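PDB 4R4K: uncharacterized protein, which is of unknown function but adopts a cystatin-like fold of the NTF2 clan and holds polyethylene glycol chains in its crystal. Local coordinates for residues 104-109 / 116-121; 124-129 / 137-142; 21-26 / 147-152. All coordinates share one frame; numbering follows the deposited sequence. Where two conformers were deposited one is given.

Contact 1: 104-109 / 116-121; sequences LRVEFE and WYVVDC. With ACT (acetate ion), chain G.
Val119 and Asp120 both stand opposite the single residue Glu107, a classic beta bulge that interrupts an otherwise regular antiparallel pairing. Glu107 meets both of them through its backbone: its N donates to Asp120 O at 2.9 Å, almost straight at 172°, while its O takes the N-H of Val119. Val119 provides the helix-like turn of the bulge, and its CG2 drops onto the extended side chains of two glutamates, 3.8 Å from Glu107 CG and 3.8 Å from Glu109 CD. Glu107 and Asp120 send their carboxylates to the same face of the sheet. Glu107 was deposited in two conformers; in one, a tentative water bridge joins OE1 to Asp120 OD2, and this water, with His90 at Glu107 OE2 and Thr36 at Asp120 OD2, probably eases the repulsion. Beyond the bulge, Glu109 and Tyr117 exchange a pair of backbone bonds.

The other side of the sheet is apolar. Phe108 CG, anti to the carbonyl carbon (chi1 -61°), carries the ring to Val118, whose CG2 presses against Phe108 CE1 at 3.4 Å, with Val106 CG1 behind it. The indole of Trp116 reaches the neighbouring strand, CE3 3.5 Å from the backbone carbonyl carbon Glu109 C. Phe12, from helix 12-21, meets both rings edge-to-face. The hairpin forms one edge of the curved antiparallel sheet that, packed on a helix, is characteristic of the cystatin-like fold.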
loop_
_atom_site.group_PDB
_atom_site.type_symbol
_atom_site.label_atom_id
_atom_site.label_comp_id
_atom_site.label_asym_id
_atom_site.label_seq_id
_atom_site.Cartn_x
_atom_site.Cartn_y
_atom_site.Cartn_z
ATOM N N LEU A 104 4.337 -1.635 5.555
ATOM C CA LEU A 104 3.175 -1.311 4.717
ATOM C C LEU A 104 2.048 -0.775 5.588
ATOM O O LEU A 104 1.728 -1.373 6.607
ATOM C CB LEU A 104 2.672 -2.538 3.912
ATOM C CG LEU A 104 1.436 -2.369 3.004
ATOM C CD1 LEU A 104 1.723 -1.458 1.834
ATOM C CD2 LEU A 104 0.909 -3.700 2.465
ATOM N N ARG A 105 1.445 0.338 5.175
ATOM C CA ARG A 105 0.215 0.826 5.758
ATOM C C ARG A 105 -0.630 1.309 4.594
ATOM O O ARG A 105 -0.159 2.104 3.784
ATOM C CB ARG A 105 0.469 1.958 6.757
ATOM C CG ARG A 105 -0.724 2.591 7.464
ATOM C CD ARG A 105 -0.335 3.894 8.112
ATOM N NE ARG A 105 -1.437 4.420 8.914
ATOM C CZ ARG A 105 -2.406 5.203 8.446
ATOM N NH1 ARG A 105 -2.445 5.554 7.164
ATOM N NH2 ARG A 105 -3.348 5.637 9.276
ATOM N N VAL A 106 -1.848 0.774 4.489
ATOM C CA VAL A 106 -2.783 1.178 3.452
ATOM C C VAL A 106 -4.076 1.644 4.112
ATOM O O VAL A 106 -4.633 0.966 4.981
ATOM C CB VAL A 106 -3.128 0.019 2.500
ATOM C CG1 VAL A 106 -3.903 0.548 1.297
ATOM C CG2 VAL A 106 -1.871 -0.714 2.073
ATOM N N GLU A 107 -4.512 2.838 3.724
ATOM C CA GLU A 107 -5.707 3.451 4.276
ATOM C C GLU A 107 -6.800 3.464 3.220
ATOM O O GLU A 107 -6.595 3.985 2.108
ATOM C CB GLU A 107 -5.415 4.884 4.725
ATOM C CG GLU A 107 -6.612 5.566 5.371
ATOM C CD GLU A 107 -6.285 6.933 5.935
ATOM O OE1 GLU A 107 -5.319 7.559 5.475
ATOM O OE2 GLU A 107 -7.018 7.391 6.828
ATOM N N PHE A 108 -7.954 2.895 3.576
ATOM C CA PHE A 108 -9.104 2.766 2.697
ATOM C C PHE A 108 -10.256 3.586 3.259
ATOM O O PHE A 108 -10.475 3.619 4.478
ATOM C CB PHE A 108 -9.615 1.334 2.660
ATOM C CG PHE A 108 -8.630 0.338 2.157
ATOM C CD1 PHE A 108 -8.539 0.040 0.797
ATOM C CD2 PHE A 108 -7.833 -0.331 3.046
ATOM C CE1 PHE A 108 -7.646 -0.915 0.363
ATOM C CE2 PHE A 108 -6.937 -1.276 2.621
ATOM C CZ PHE A 108 -6.853 -1.581 1.278
ATOM N N GLU A 109 -10.956 4.285 2.375
ATOM C CA GLU A 109 -12.126 5.052 2.785
ATOM C C GLU A 109 -13.242 4.807 1.789
ATOM O O GLU A 109 -13.001 4.729 0.572
ATOM C CB GLU A 109 -11.789 6.540 2.893
ATOM C CG GLU A 109 -10.852 6.835 4.041
ATOM C CD GLU A 109 -10.642 8.314 4.307
ATOM O OE1 GLU A 109 -10.923 9.139 3.410
ATOM O OE2 GLU A 109 -10.175 8.640 5.421
ATOM N N TRP A 116 -15.270 2.180 -2.405
ATOM C CA TRP A 116 -14.033 2.172 -1.632
ATOM C C TRP A 116 -12.849 2.622 -2.475
ATOM O O TRP A 116 -12.736 2.264 -3.653
ATOM C CB TRP A 116 -13.764 0.783 -1.083
ATOM C CG TRP A 116 -14.684 0.397 0.025
ATOM C CD1 TRP A 116 -15.815 -0.347 -0.083
ATOM C CD2 TRP A 116 -14.513 0.674 1.415
ATOM N NE1 TRP A 116 -16.373 -0.526 1.151
ATOM C CE2 TRP A 116 -15.591 0.079 2.095
ATOM C CE3 TRP A 116 -13.562 1.375 2.154
ATOM C CZ2 TRP A 116 -15.756 0.176 3.479
ATOM C CZ3 TRP A 116 -13.709 1.452 3.527
ATOM C CH2 TRP A 116 -14.799 0.855 4.180
ATOM N N TYR A 117 -11.985 3.403 -1.848
ATOM C CA TYR A 117 -10.741 3.849 -2.436
ATOM C C TYR A 117 -9.605 3.753 -1.434
ATOM O O TYR A 117 -9.806 3.899 -0.219
ATOM C CB TYR A 117 -10.821 5.312 -2.843
ATOM C CG TYR A 117 -11.805 5.600 -3.897
ATOM C CD1 TYR A 117 -13.113 5.846 -3.556
ATOM C CD2 TYR A 117 -11.449 5.658 -5.242
ATOM C CE1 TYR A 117 -14.028 6.113 -4.530
ATOM C CE2 TYR A 117 -12.371 5.914 -6.230
ATOM C CZ TYR A 117 -13.662 6.157 -5.847
ATOM O OH TYR A 117 -14.602 6.396 -6.795
ATOM N N VAL A 118 -8.414 3.558 -1.979
ATOM C CA VAL A 118 -7.195 3.797 -1.218
ATOM C C VAL A 118 -6.924 5.292 -1.257
ATOM O O VAL A 118 -6.911 5.881 -2.334
ATOM C CB VAL A 118 -6.009 3.030 -1.803
ATOM C CG1 VAL A 118 -4.705 3.492 -1.146
ATOM C CG2 VAL A 118 -6.226 1.547 -1.589
ATOM N N VAL A 119 -6.773 5.893 -0.081
ATOM C CA VAL A 119 -6.465 7.320 0.022
ATOM C C VAL A 119 -5.069 7.630 0.536
ATOM O O VAL A 119 -4.593 8.758 0.381
ATOM C CB VAL A 119 -7.501 8.074 0.869
ATOM C CG1 VAL A 119 -8.886 7.968 0.232
ATOM C CG2 VAL A 119 -7.511 7.592 2.310
ATOM N N ASP A 120 -4.394 6.650 1.143
ATOM C CA ASP A 120 -3.030 6.858 1.571
ATOM C C ASP A 120 -2.323 5.530 1.682
ATOM O O ASP A 120 -2.962 4.474 1.850
ATOM C CB ASP A 120 -2.967 7.612 2.895
ATOM C CG ASP A 120 -1.667 8.409 3.061
ATOM O OD1 ASP A 120 -0.811 8.448 2.140
ATOM O OD2 ASP A 120 -1.498 9.001 4.150
ATOM N N CYS A 121 -1.012 5.588 1.572
ATOM C CA CYS A 121 -0.207 4.398 1.685
ATOM C C CYS A 121 1.217 4.780 2.083
ATOM O O CYS A 121 1.761 5.778 1.604
ATOM C CB CYS A 121 -0.196 3.639 0.373
ATOM S SG CYS A 121 0.892 2.188 0.322
HETATM C C ACT G . -1.393 5.134 12.559
HETATM O O ACT G . -1.174 6.300 12.937
HETATM O OXT ACT G . -2.525 4.774 12.169
HETATM C CH3 ACT G . -0.263 4.146 12.570
HETATM O O HOH W 1 -3.195 9.285 6.032
#

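Contact 2: 124-129 / 137-142; sequences GWYGYD and QTIQQV. With PEU (2,5,8,11,14,17,20,23,26,29,32,35,38,41,44,47,50,53,56,59,62,65,68,71,74,77,80-heptacosaoxadooctacontan-82-ol), chain H.
Trp125 has the largest share of this contact, directly after Gly124, where the chain leaves the last strand of the sheet in a short 3-10 turn. Its indole is sandwiched. Over one face lies Val142 CG2, 3.6 Å from CD2 and in CH-pi contact with the six-membered ring, 22° off the normal; over the opposite face runs a bound polyethylene glycol chain, whose CCR sits 3.6 Å from the same Trp125 CD2. At the rim of the indole, Gln141 OE1 comes in close to the ring plane, 3.8 Å from CZ3, its amide turned 58° against the indole. Glu145, one turn further along the helix, also touches the tryptophan and belongs to the same glycol pocket. In this protein, assigned to the NTF2 clan, the loop joins the last strand of the sheet to helix 135-152.

At Trp125 the backbone takes part as well: the methyl CG2 of Thr138 packs 3.3 Å from Trp125 O. With CG2 anti to the backbone N (OG1 at chi1 -61°), Thr138 aims the methyl at the loop and turns its hydroxyl back to Glu134 O within the helix. Tyr126 follows, running antiparallel alongside the Thr138 side chain, its CE1 3.7 Å from Thr138 CG2. Farther out the phenol stands roughly perpendicular to the Ile139 side chain, and its OH, hydrogen-bonded to Lys57 O, rests 3.6 Å from Val142 CG2.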
loop_
_atom_site.group_PDB
_atom_site.type_symbol
_atom_site.label_atom_id
_atom_site.label_comp_id
_atom_site.label_asym_id
_atom_site.label_seq_id
_atom_site.Cartn_x
_atom_site.Cartn_y
_atom_site.Cartn_z
ATOM N N GLY A 124 7.374 0.323 2.337
ATOM C CA GLY A 124 8.817 0.181 2.486
ATOM C C GLY A 124 9.587 0.237 1.170
ATOM O O GLY A 124 10.787 0.358 1.190
ATOM N N TRP A 125 8.918 0.082 0.022
ATOM C CA TRP A 125 9.591 0.306 -1.278
ATOM C C TRP A 125 10.241 1.695 -1.320
ATOM O O TRP A 125 11.288 1.867 -1.929
ATOM C CB TRP A 125 8.604 0.199 -2.435
ATOM C CG TRP A 125 8.356 -1.154 -2.982
ATOM C CD1 TRP A 125 7.227 -1.899 -2.831
ATOM C CD2 TRP A 125 9.227 -1.908 -3.850
ATOM N NE1 TRP A 125 7.359 -3.071 -3.525
ATOM C CE2 TRP A 125 8.574 -3.097 -4.156
ATOM C CE3 TRP A 125 10.497 -1.686 -4.388
ATOM C CZ2 TRP A 125 9.149 -4.076 -4.982
ATOM C CZ3 TRP A 125 11.082 -2.666 -5.196
ATOM C CH2 TRP A 125 10.403 -3.836 -5.481
ATOM N N TYR A 126 9.570 2.663 -0.702
ATOM C CA TYR A 126 10.030 4.017 -0.613
ATOM C C TYR A 126 10.276 4.445 0.838
ATOM O O TYR A 126 9.913 5.543 1.263
ATOM C CB TYR A 126 9.039 4.948 -1.279
ATOM C CG TYR A 126 8.649 4.538 -2.685
ATOM C CD1 TYR A 126 9.588 4.443 -3.680
ATOM C CD2 TYR A 126 7.338 4.240 -3.003
ATOM C CE1 TYR A 126 9.224 4.067 -4.954
ATOM C CE2 TYR A 126 6.955 3.855 -4.275
ATOM C CZ TYR A 126 7.898 3.763 -5.246
ATOM O OH TYR A 126 7.530 3.413 -6.511
ATOM N N GLY A 127 10.954 3.587 1.587
ATOM C CA GLY A 127 11.262 3.850 2.987
ATOM C C GLY A 127 12.163 5.043 3.196
ATOM O O GLY A 127 12.853 5.540 2.281
ATOM N N TYR A 128 12.188 5.508 4.435
ATOM C CA TYR A 128 13.016 6.643 4.761
ATOM C C TYR A 128 14.479 6.224 4.610
ATOM O O TYR A 128 15.315 7.070 4.442
ATOM C CB TYR A 128 12.774 7.142 6.173
ATOM C CG TYR A 128 13.406 8.492 6.407
ATOM C CD1 TYR A 128 12.767 9.656 5.977
ATOM C CD2 TYR A 128 14.635 8.608 7.024
ATOM C CE1 TYR A 128 13.327 10.899 6.180
ATOM C CE2 TYR A 128 15.207 9.846 7.229
ATOM C CZ TYR A 128 14.547 10.985 6.806
ATOM O OH TYR A 128 15.117 12.216 7.006
ATOM N N ASP A 129 14.778 4.907 4.651
ATOM C CA ASP A 129 16.167 4.424 4.458
ATOM C C ASP A 129 16.631 4.358 3.008
ATOM O O ASP A 129 17.758 3.940 2.737
ATOM C CB ASP A 129 16.429 3.017 5.001
ATOM C CG ASP A 129 16.399 2.935 6.505
ATOM O OD1 ASP A 129 16.541 3.987 7.173
ATOM O OD2 ASP A 129 16.268 1.791 7.006
ATOM N N GLN A 137 15.518 4.332 -9.903
ATOM C CA GLN A 137 15.635 2.908 -10.181
ATOM C C GLN A 137 14.634 2.076 -9.363
ATOM O O GLN A 137 14.186 1.035 -9.806
ATOM C CB GLN A 137 17.064 2.419 -9.965
ATOM C CG GLN A 137 17.334 0.987 -10.466
ATOM C CD GLN A 137 16.735 0.647 -11.847
ATOM O OE1 GLN A 137 16.762 1.454 -12.786
ATOM N NE2 GLN A 137 16.184 -0.566 -11.966
ATOM N N THR A 138 14.313 2.517 -8.153
ATOM C CA THR A 138 13.293 1.849 -7.348
ATOM C C THR A 138 11.936 1.908 -8.035
ATOM O O THR A 138 11.211 0.913 -8.100
ATOM C CB THR A 138 13.216 2.465 -5.956
ATOM O OG1 THR A 138 14.485 2.282 -5.344
ATOM C CG2 THR A 138 12.145 1.802 -5.078
ATOM N N ILE A 139 11.600 3.078 -8.547
ATOM C CA ILE A 139 10.357 3.241 -9.290
ATOM C C ILE A 139 10.305 2.284 -10.503
ATOM O O ILE A 139 9.288 1.678 -10.774
ATOM C CB ILE A 139 10.148 4.707 -9.689
ATOM C CG1 ILE A 139 9.889 5.557 -8.436
ATOM C CG2 ILE A 139 8.990 4.830 -10.665
ATOM C CD1 ILE A 139 9.961 7.057 -8.672
ATOM N N GLN A 140 11.434 2.129 -11.188
ATOM C CA GLN A 140 11.522 1.198 -12.306
ATOM C C GLN A 140 11.356 -0.264 -11.828
ATOM O O GLN A 140 10.763 -1.065 -12.531
ATOM C CB GLN A 140 12.841 1.386 -13.066
ATOM C CG GLN A 140 13.069 0.403 -14.218
ATOM C CD GLN A 140 12.013 0.490 -15.318
ATOM O OE1 GLN A 140 11.478 1.559 -15.594
ATOM N NE2 GLN A 140 11.711 -0.641 -15.940
ATOM N N GLN A 141 11.924 -0.607 -10.671
ATOM C CA GLN A 141 11.750 -1.951 -10.091
ATOM C C GLN A 141 10.279 -2.224 -9.801
ATOM O O GLN A 141 9.774 -3.327 -10.058
ATOM C CB GLN A 141 12.591 -2.117 -8.828
ATOM C CG GLN A 141 14.078 -2.231 -9.105
ATOM C CD GLN A 141 14.942 -2.068 -7.867
ATOM O OE1 GLN A 141 14.447 -2.032 -6.738
ATOM N NE2 GLN A 141 16.250 -1.960 -8.082
ATOM N N VAL A 142 9.595 -1.229 -9.255
ATOM C CA VAL A 142 8.153 -1.327 -9.001
ATOM C C VAL A 142 7.376 -1.530 -10.298
ATOM O O VAL A 142 6.486 -2.378 -10.386
ATOM C CB VAL A 142 7.640 -0.097 -8.226
ATOM C CG1 VAL A 142 6.109 -0.066 -8.215
ATOM C CG2 VAL A 142 8.210 -0.104 -6.816
HETATM O OCP PEU H . 12.415 -4.547 -0.800
HETATM C CCQ PEU H . 11.468 -3.860 -1.614
HETATM C CCR PEU H . 10.263 -3.454 -0.773
HETATM O OCS PEU H . 9.679 -4.607 -0.163
HETATM C CCT PEU H . 9.554 -4.507 1.266
HETATM C CCU PEU H . 8.412 -3.571 1.653
HETATM O OCV PEU H . 7.230 -4.004 0.985
HETATM C CCW PEU H . 6.031 -3.428 1.490
HETATM C CCX PEU H . 4.972 -3.502 0.403
HETATM O OCY PEU H . 4.760 -4.846 -0.045
HETATM C CCZ PEU H . 3.723 -4.989 -1.033
HETATM C CDA PEU H . 4.124 -4.435 -2.403
HETATM O ODB PEU H . 3.875 -5.379 -3.445
HETATM C CDC PEU H . 4.973 -5.587 -4.341
HETATM C CDD PEU H . 6.040 -6.427 -3.636
HETATM O ODE PEU H . 6.911 -7.049 -4.585
#

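Contact 3: 21-26 / 147-152; sequences SSAAFQ and AAFKEI. With PEU (2,5,8,11,14,17,20,23,26,29,32,35,38,41,44,47,50,53,56,59,62,65,68,71,74,77,80-heptacosaoxadooctacontan-82-ol), chain J.
Gln26 OE1 is gripped by two donors, Trp58 NE1 and Leu61 N, while NE2 of the same amide bonds to Phe19 O; held at both ends, the amide stands beside the ring of Phe149. The two planes are 81° apart, and Gln26 NE2 lies 3.9 Å from Phe149 CZ, a packing contact, since the amide's hydrogen bonds go to Phe19, Trp58 and Leu61. The ring reaches the short helix because chi1 of Phe149 (-175°) turns CG away from the backbone N. There the ring edge, near its plane, faces the backbone: Phe149 CE1 is 3.9 Å from Ala23 N, with Ala23 CB beside it. The same methyl meets the aliphatic part of Lys150, Ala23 CB to Lys150 CG 3.6 Å.

Replacing Phe149 by an alanine would probably open a gap between the two helices, leaving the Ala23 methyl and the flank of the Gln26 amide without one apolar neighbour. Ser22 N-caps the short helix, its OG accepting from Phe25 N at 3.3 Å in a straight bond of 170°; the same hydroxyl also hydrogen-bonds to Pro154 O. A water adds a thin polar link, donating to Ser21 O at 2.9 Å and weakly to Ile152 O. Ala148, Phe149 and Ile152 also line a glycol pocket seen in this crystal. Here a short N-capped helix packs on the C-terminal helix beside that pocket.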
loop_
_atom_site.group_PDB
_atom_site.type_symbol
_atom_site.label_atom_id
_atom_site.label_comp_id
_atom_site.label_asym_id
_atom_site.label_seq_id
_atom_site.Cartn_x
_atom_site.Cartn_y
_atom_site.Cartn_z
ATOM N N SER A 21 -7.520 -8.434 -7.545
ATOM C CA SER A 21 -7.600 -9.396 -8.658
ATOM C C SER A 21 -7.403 -8.767 -10.044
ATOM O O SER A 21 -7.252 -9.492 -11.022
ATOM C CB SER A 21 -8.936 -10.144 -8.600
ATOM O OG SER A 21 -9.964 -9.310 -9.109
ATOM N N SER A 22 -7.400 -7.440 -10.138
ATOM C CA SER A 22 -7.304 -6.759 -11.438
ATOM C C SER A 22 -6.537 -5.450 -11.329
ATOM O O SER A 22 -6.967 -4.532 -10.624
ATOM C CB SER A 22 -8.698 -6.436 -11.993
ATOM O OG SER A 22 -8.623 -5.594 -13.140
ATOM N N ALA A 23 -5.417 -5.361 -12.038
ATOM C CA ALA A 23 -4.601 -4.137 -12.034
ATOM C C ALA A 23 -5.370 -2.927 -12.544
ATOM O O ALA A 23 -5.317 -1.847 -11.940
ATOM C CB ALA A 23 -3.358 -4.335 -12.871
ATOM N N ALA A 24 -6.096 -3.108 -13.653
ATOM C CA ALA A 24 -6.862 -1.984 -14.219
ATOM C C ALA A 24 -7.884 -1.461 -13.215
ATOM O O ALA A 24 -7.972 -0.252 -12.990
ATOM C CB ALA A 24 -7.568 -2.402 -15.494
ATOM N N PHE A 25 -8.606 -2.359 -12.555
ATOM C CA PHE A 25 -9.568 -1.925 -11.540
ATOM C C PHE A 25 -8.863 -1.256 -10.361
ATOM O O PHE A 25 -9.298 -0.206 -9.856
ATOM C CB PHE A 25 -10.409 -3.100 -11.047
ATOM C CG PHE A 25 -11.407 -2.731 -9.995
ATOM C CD1 PHE A 25 -12.569 -2.074 -10.326
ATOM C CD2 PHE A 25 -11.169 -3.019 -8.644
ATOM C CE1 PHE A 25 -13.490 -1.749 -9.347
ATOM C CE2 PHE A 25 -12.085 -2.688 -7.656
ATOM C CZ PHE A 25 -13.248 -2.045 -8.015
ATOM N N GLN A 26 -7.782 -1.882 -9.890
ATOM C CA GLN A 26 -7.030 -1.335 -8.767
ATOM C C GLN A 26 -6.647 0.142 -8.975
ATOM O O GLN A 26 -6.858 0.989 -8.097
ATOM C CB GLN A 26 -5.786 -2.198 -8.475
ATOM C CG GLN A 26 -4.999 -1.691 -7.288
ATOM C CD GLN A 26 -4.008 -2.675 -6.654
ATOM O OE1 GLN A 26 -2.970 -2.249 -6.163
ATOM N NE2 GLN A 26 -4.318 -3.979 -6.667
ATOM N N ALA A 147 4.486 -5.251 -13.914
ATOM C CA ALA A 147 4.383 -6.061 -15.134
ATOM C C ALA A 147 4.134 -7.545 -14.818
ATOM O O ALA A 147 3.301 -8.194 -15.464
ATOM C CB ALA A 147 5.629 -5.873 -15.998
ATOM N N ALA A 148 4.834 -8.074 -13.826
ATOM C CA ALA A 148 4.584 -9.426 -13.358
ATOM C C ALA A 148 3.143 -9.579 -12.829
ATOM O O ALA A 148 2.427 -10.506 -13.159
ATOM C CB ALA A 148 5.586 -9.830 -12.300
ATOM N N PHE A 149 2.717 -8.642 -11.997
ATOM C CA PHE A 149 1.345 -8.652 -11.460
ATOM C C PHE A 149 0.320 -8.718 -12.577
ATOM O O PHE A 149 -0.669 -9.452 -12.506
ATOM C CB PHE A 149 1.141 -7.375 -10.633
ATOM C CG PHE A 149 -0.192 -7.287 -9.902
ATOM C CD1 PHE A 149 -1.323 -6.855 -10.545
ATOM C CD2 PHE A 149 -0.243 -7.493 -8.525
ATOM C CE1 PHE A 149 -2.535 -6.710 -9.859
ATOM C CE2 PHE A 149 -1.432 -7.353 -7.849
ATOM C CZ PHE A 149 -2.578 -6.965 -8.509
ATOM N N LYS A 150 0.541 -7.922 -13.614
ATOM C CA LYS A 150 -0.423 -7.825 -14.702
ATOM C C LYS A 150 -0.480 -9.093 -15.575
ATOM O O LYS A 150 -1.464 -9.289 -16.262
ATOM C CB LYS A 150 -0.139 -6.567 -15.521
ATOM C CG LYS A 150 -0.502 -5.290 -14.787
ATOM C CD LYS A 150 -0.376 -4.063 -15.673
ATOM C CE LYS A 150 1.058 -3.633 -15.865
ATOM N NZ LYS A 150 1.090 -2.330 -16.594
ATOM N N GLU A 151 0.542 -9.955 -15.515
ATOM C CA GLU A 151 0.492 -11.243 -16.224
ATOM C C GLU A 151 -0.536 -12.176 -15.621
ATOM O O GLU A 151 -1.104 -12.988 -16.330
ATOM C CB GLU A 151 1.854 -11.948 -16.202
ATOM C CG GLU A 151 2.943 -11.277 -17.012
ATOM C CD GLU A 151 2.744 -11.405 -18.518
ATOM O OE1 GLU A 151 1.872 -12.194 -18.962
ATOM O OE2 GLU A 151 3.454 -10.687 -19.250
ATOM N N ILE A 152 -0.776 -12.059 -14.318
ATOM C CA ILE A 152 -1.736 -12.915 -13.644
ATOM C C ILE A 152 -3.003 -12.205 -13.165
ATOM O O ILE A 152 -3.986 -12.863 -12.907
ATOM C CB ILE A 152 -1.075 -13.714 -12.495
ATOM C CG1 ILE A 152 -0.211 -12.819 -11.608
ATOM C CG2 ILE A 152 -0.191 -14.799 -13.085
ATOM C CD1 ILE A 152 0.329 -13.510 -10.379
HETATM O OCV PEU J . 6.505 -14.864 -9.530
HETATM C CCW PEU J . 6.122 -13.503 -9.411
HETATM C CCX PEU J . 4.635 -13.385 -9.132
HETATM O OCY PEU J . 4.428 -12.107 -8.529
HETATM C CCZ PEU J . 3.801 -11.124 -9.357
HETATM C CDA PEU J . 2.668 -10.530 -8.539
HETATM O ODB PEU J . 1.596 -11.462 -8.510
HETATM C CDC PEU J . 0.723 -11.372 -7.378
HETATM C CDD PEU J . 0.269 -12.760 -6.916
HETATM O ODE PEU J . -1.165 -12.860 -6.924
HETATM O O HOH W 2 -6.886 -12.379 -11.053
#

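How the contacts relate
Backbone pairing and side-chain packing divide the work of this small fold. Contact 1, nearest the centre of the chain, is buried in the sheet and knit by main-chain hydrogen bonds. Contacts 2 and 3 are mostly buried but nearer the surface, contact 3 including an exposed lysine. They share helix 135-152: one docks its earlier turns on the loop leaving strand 116-123, the other its last turns on helix 23-28. Both turn on an aromatic ring: Trp125 has a methyl on one face and glycol on the other, while Phe149 meets a helix start edge-on. Glycol also approaches Leu104 of contact 1. Contacts 1 and 2, adjoining in sequence, are nested within the long loop that contact 3 closes.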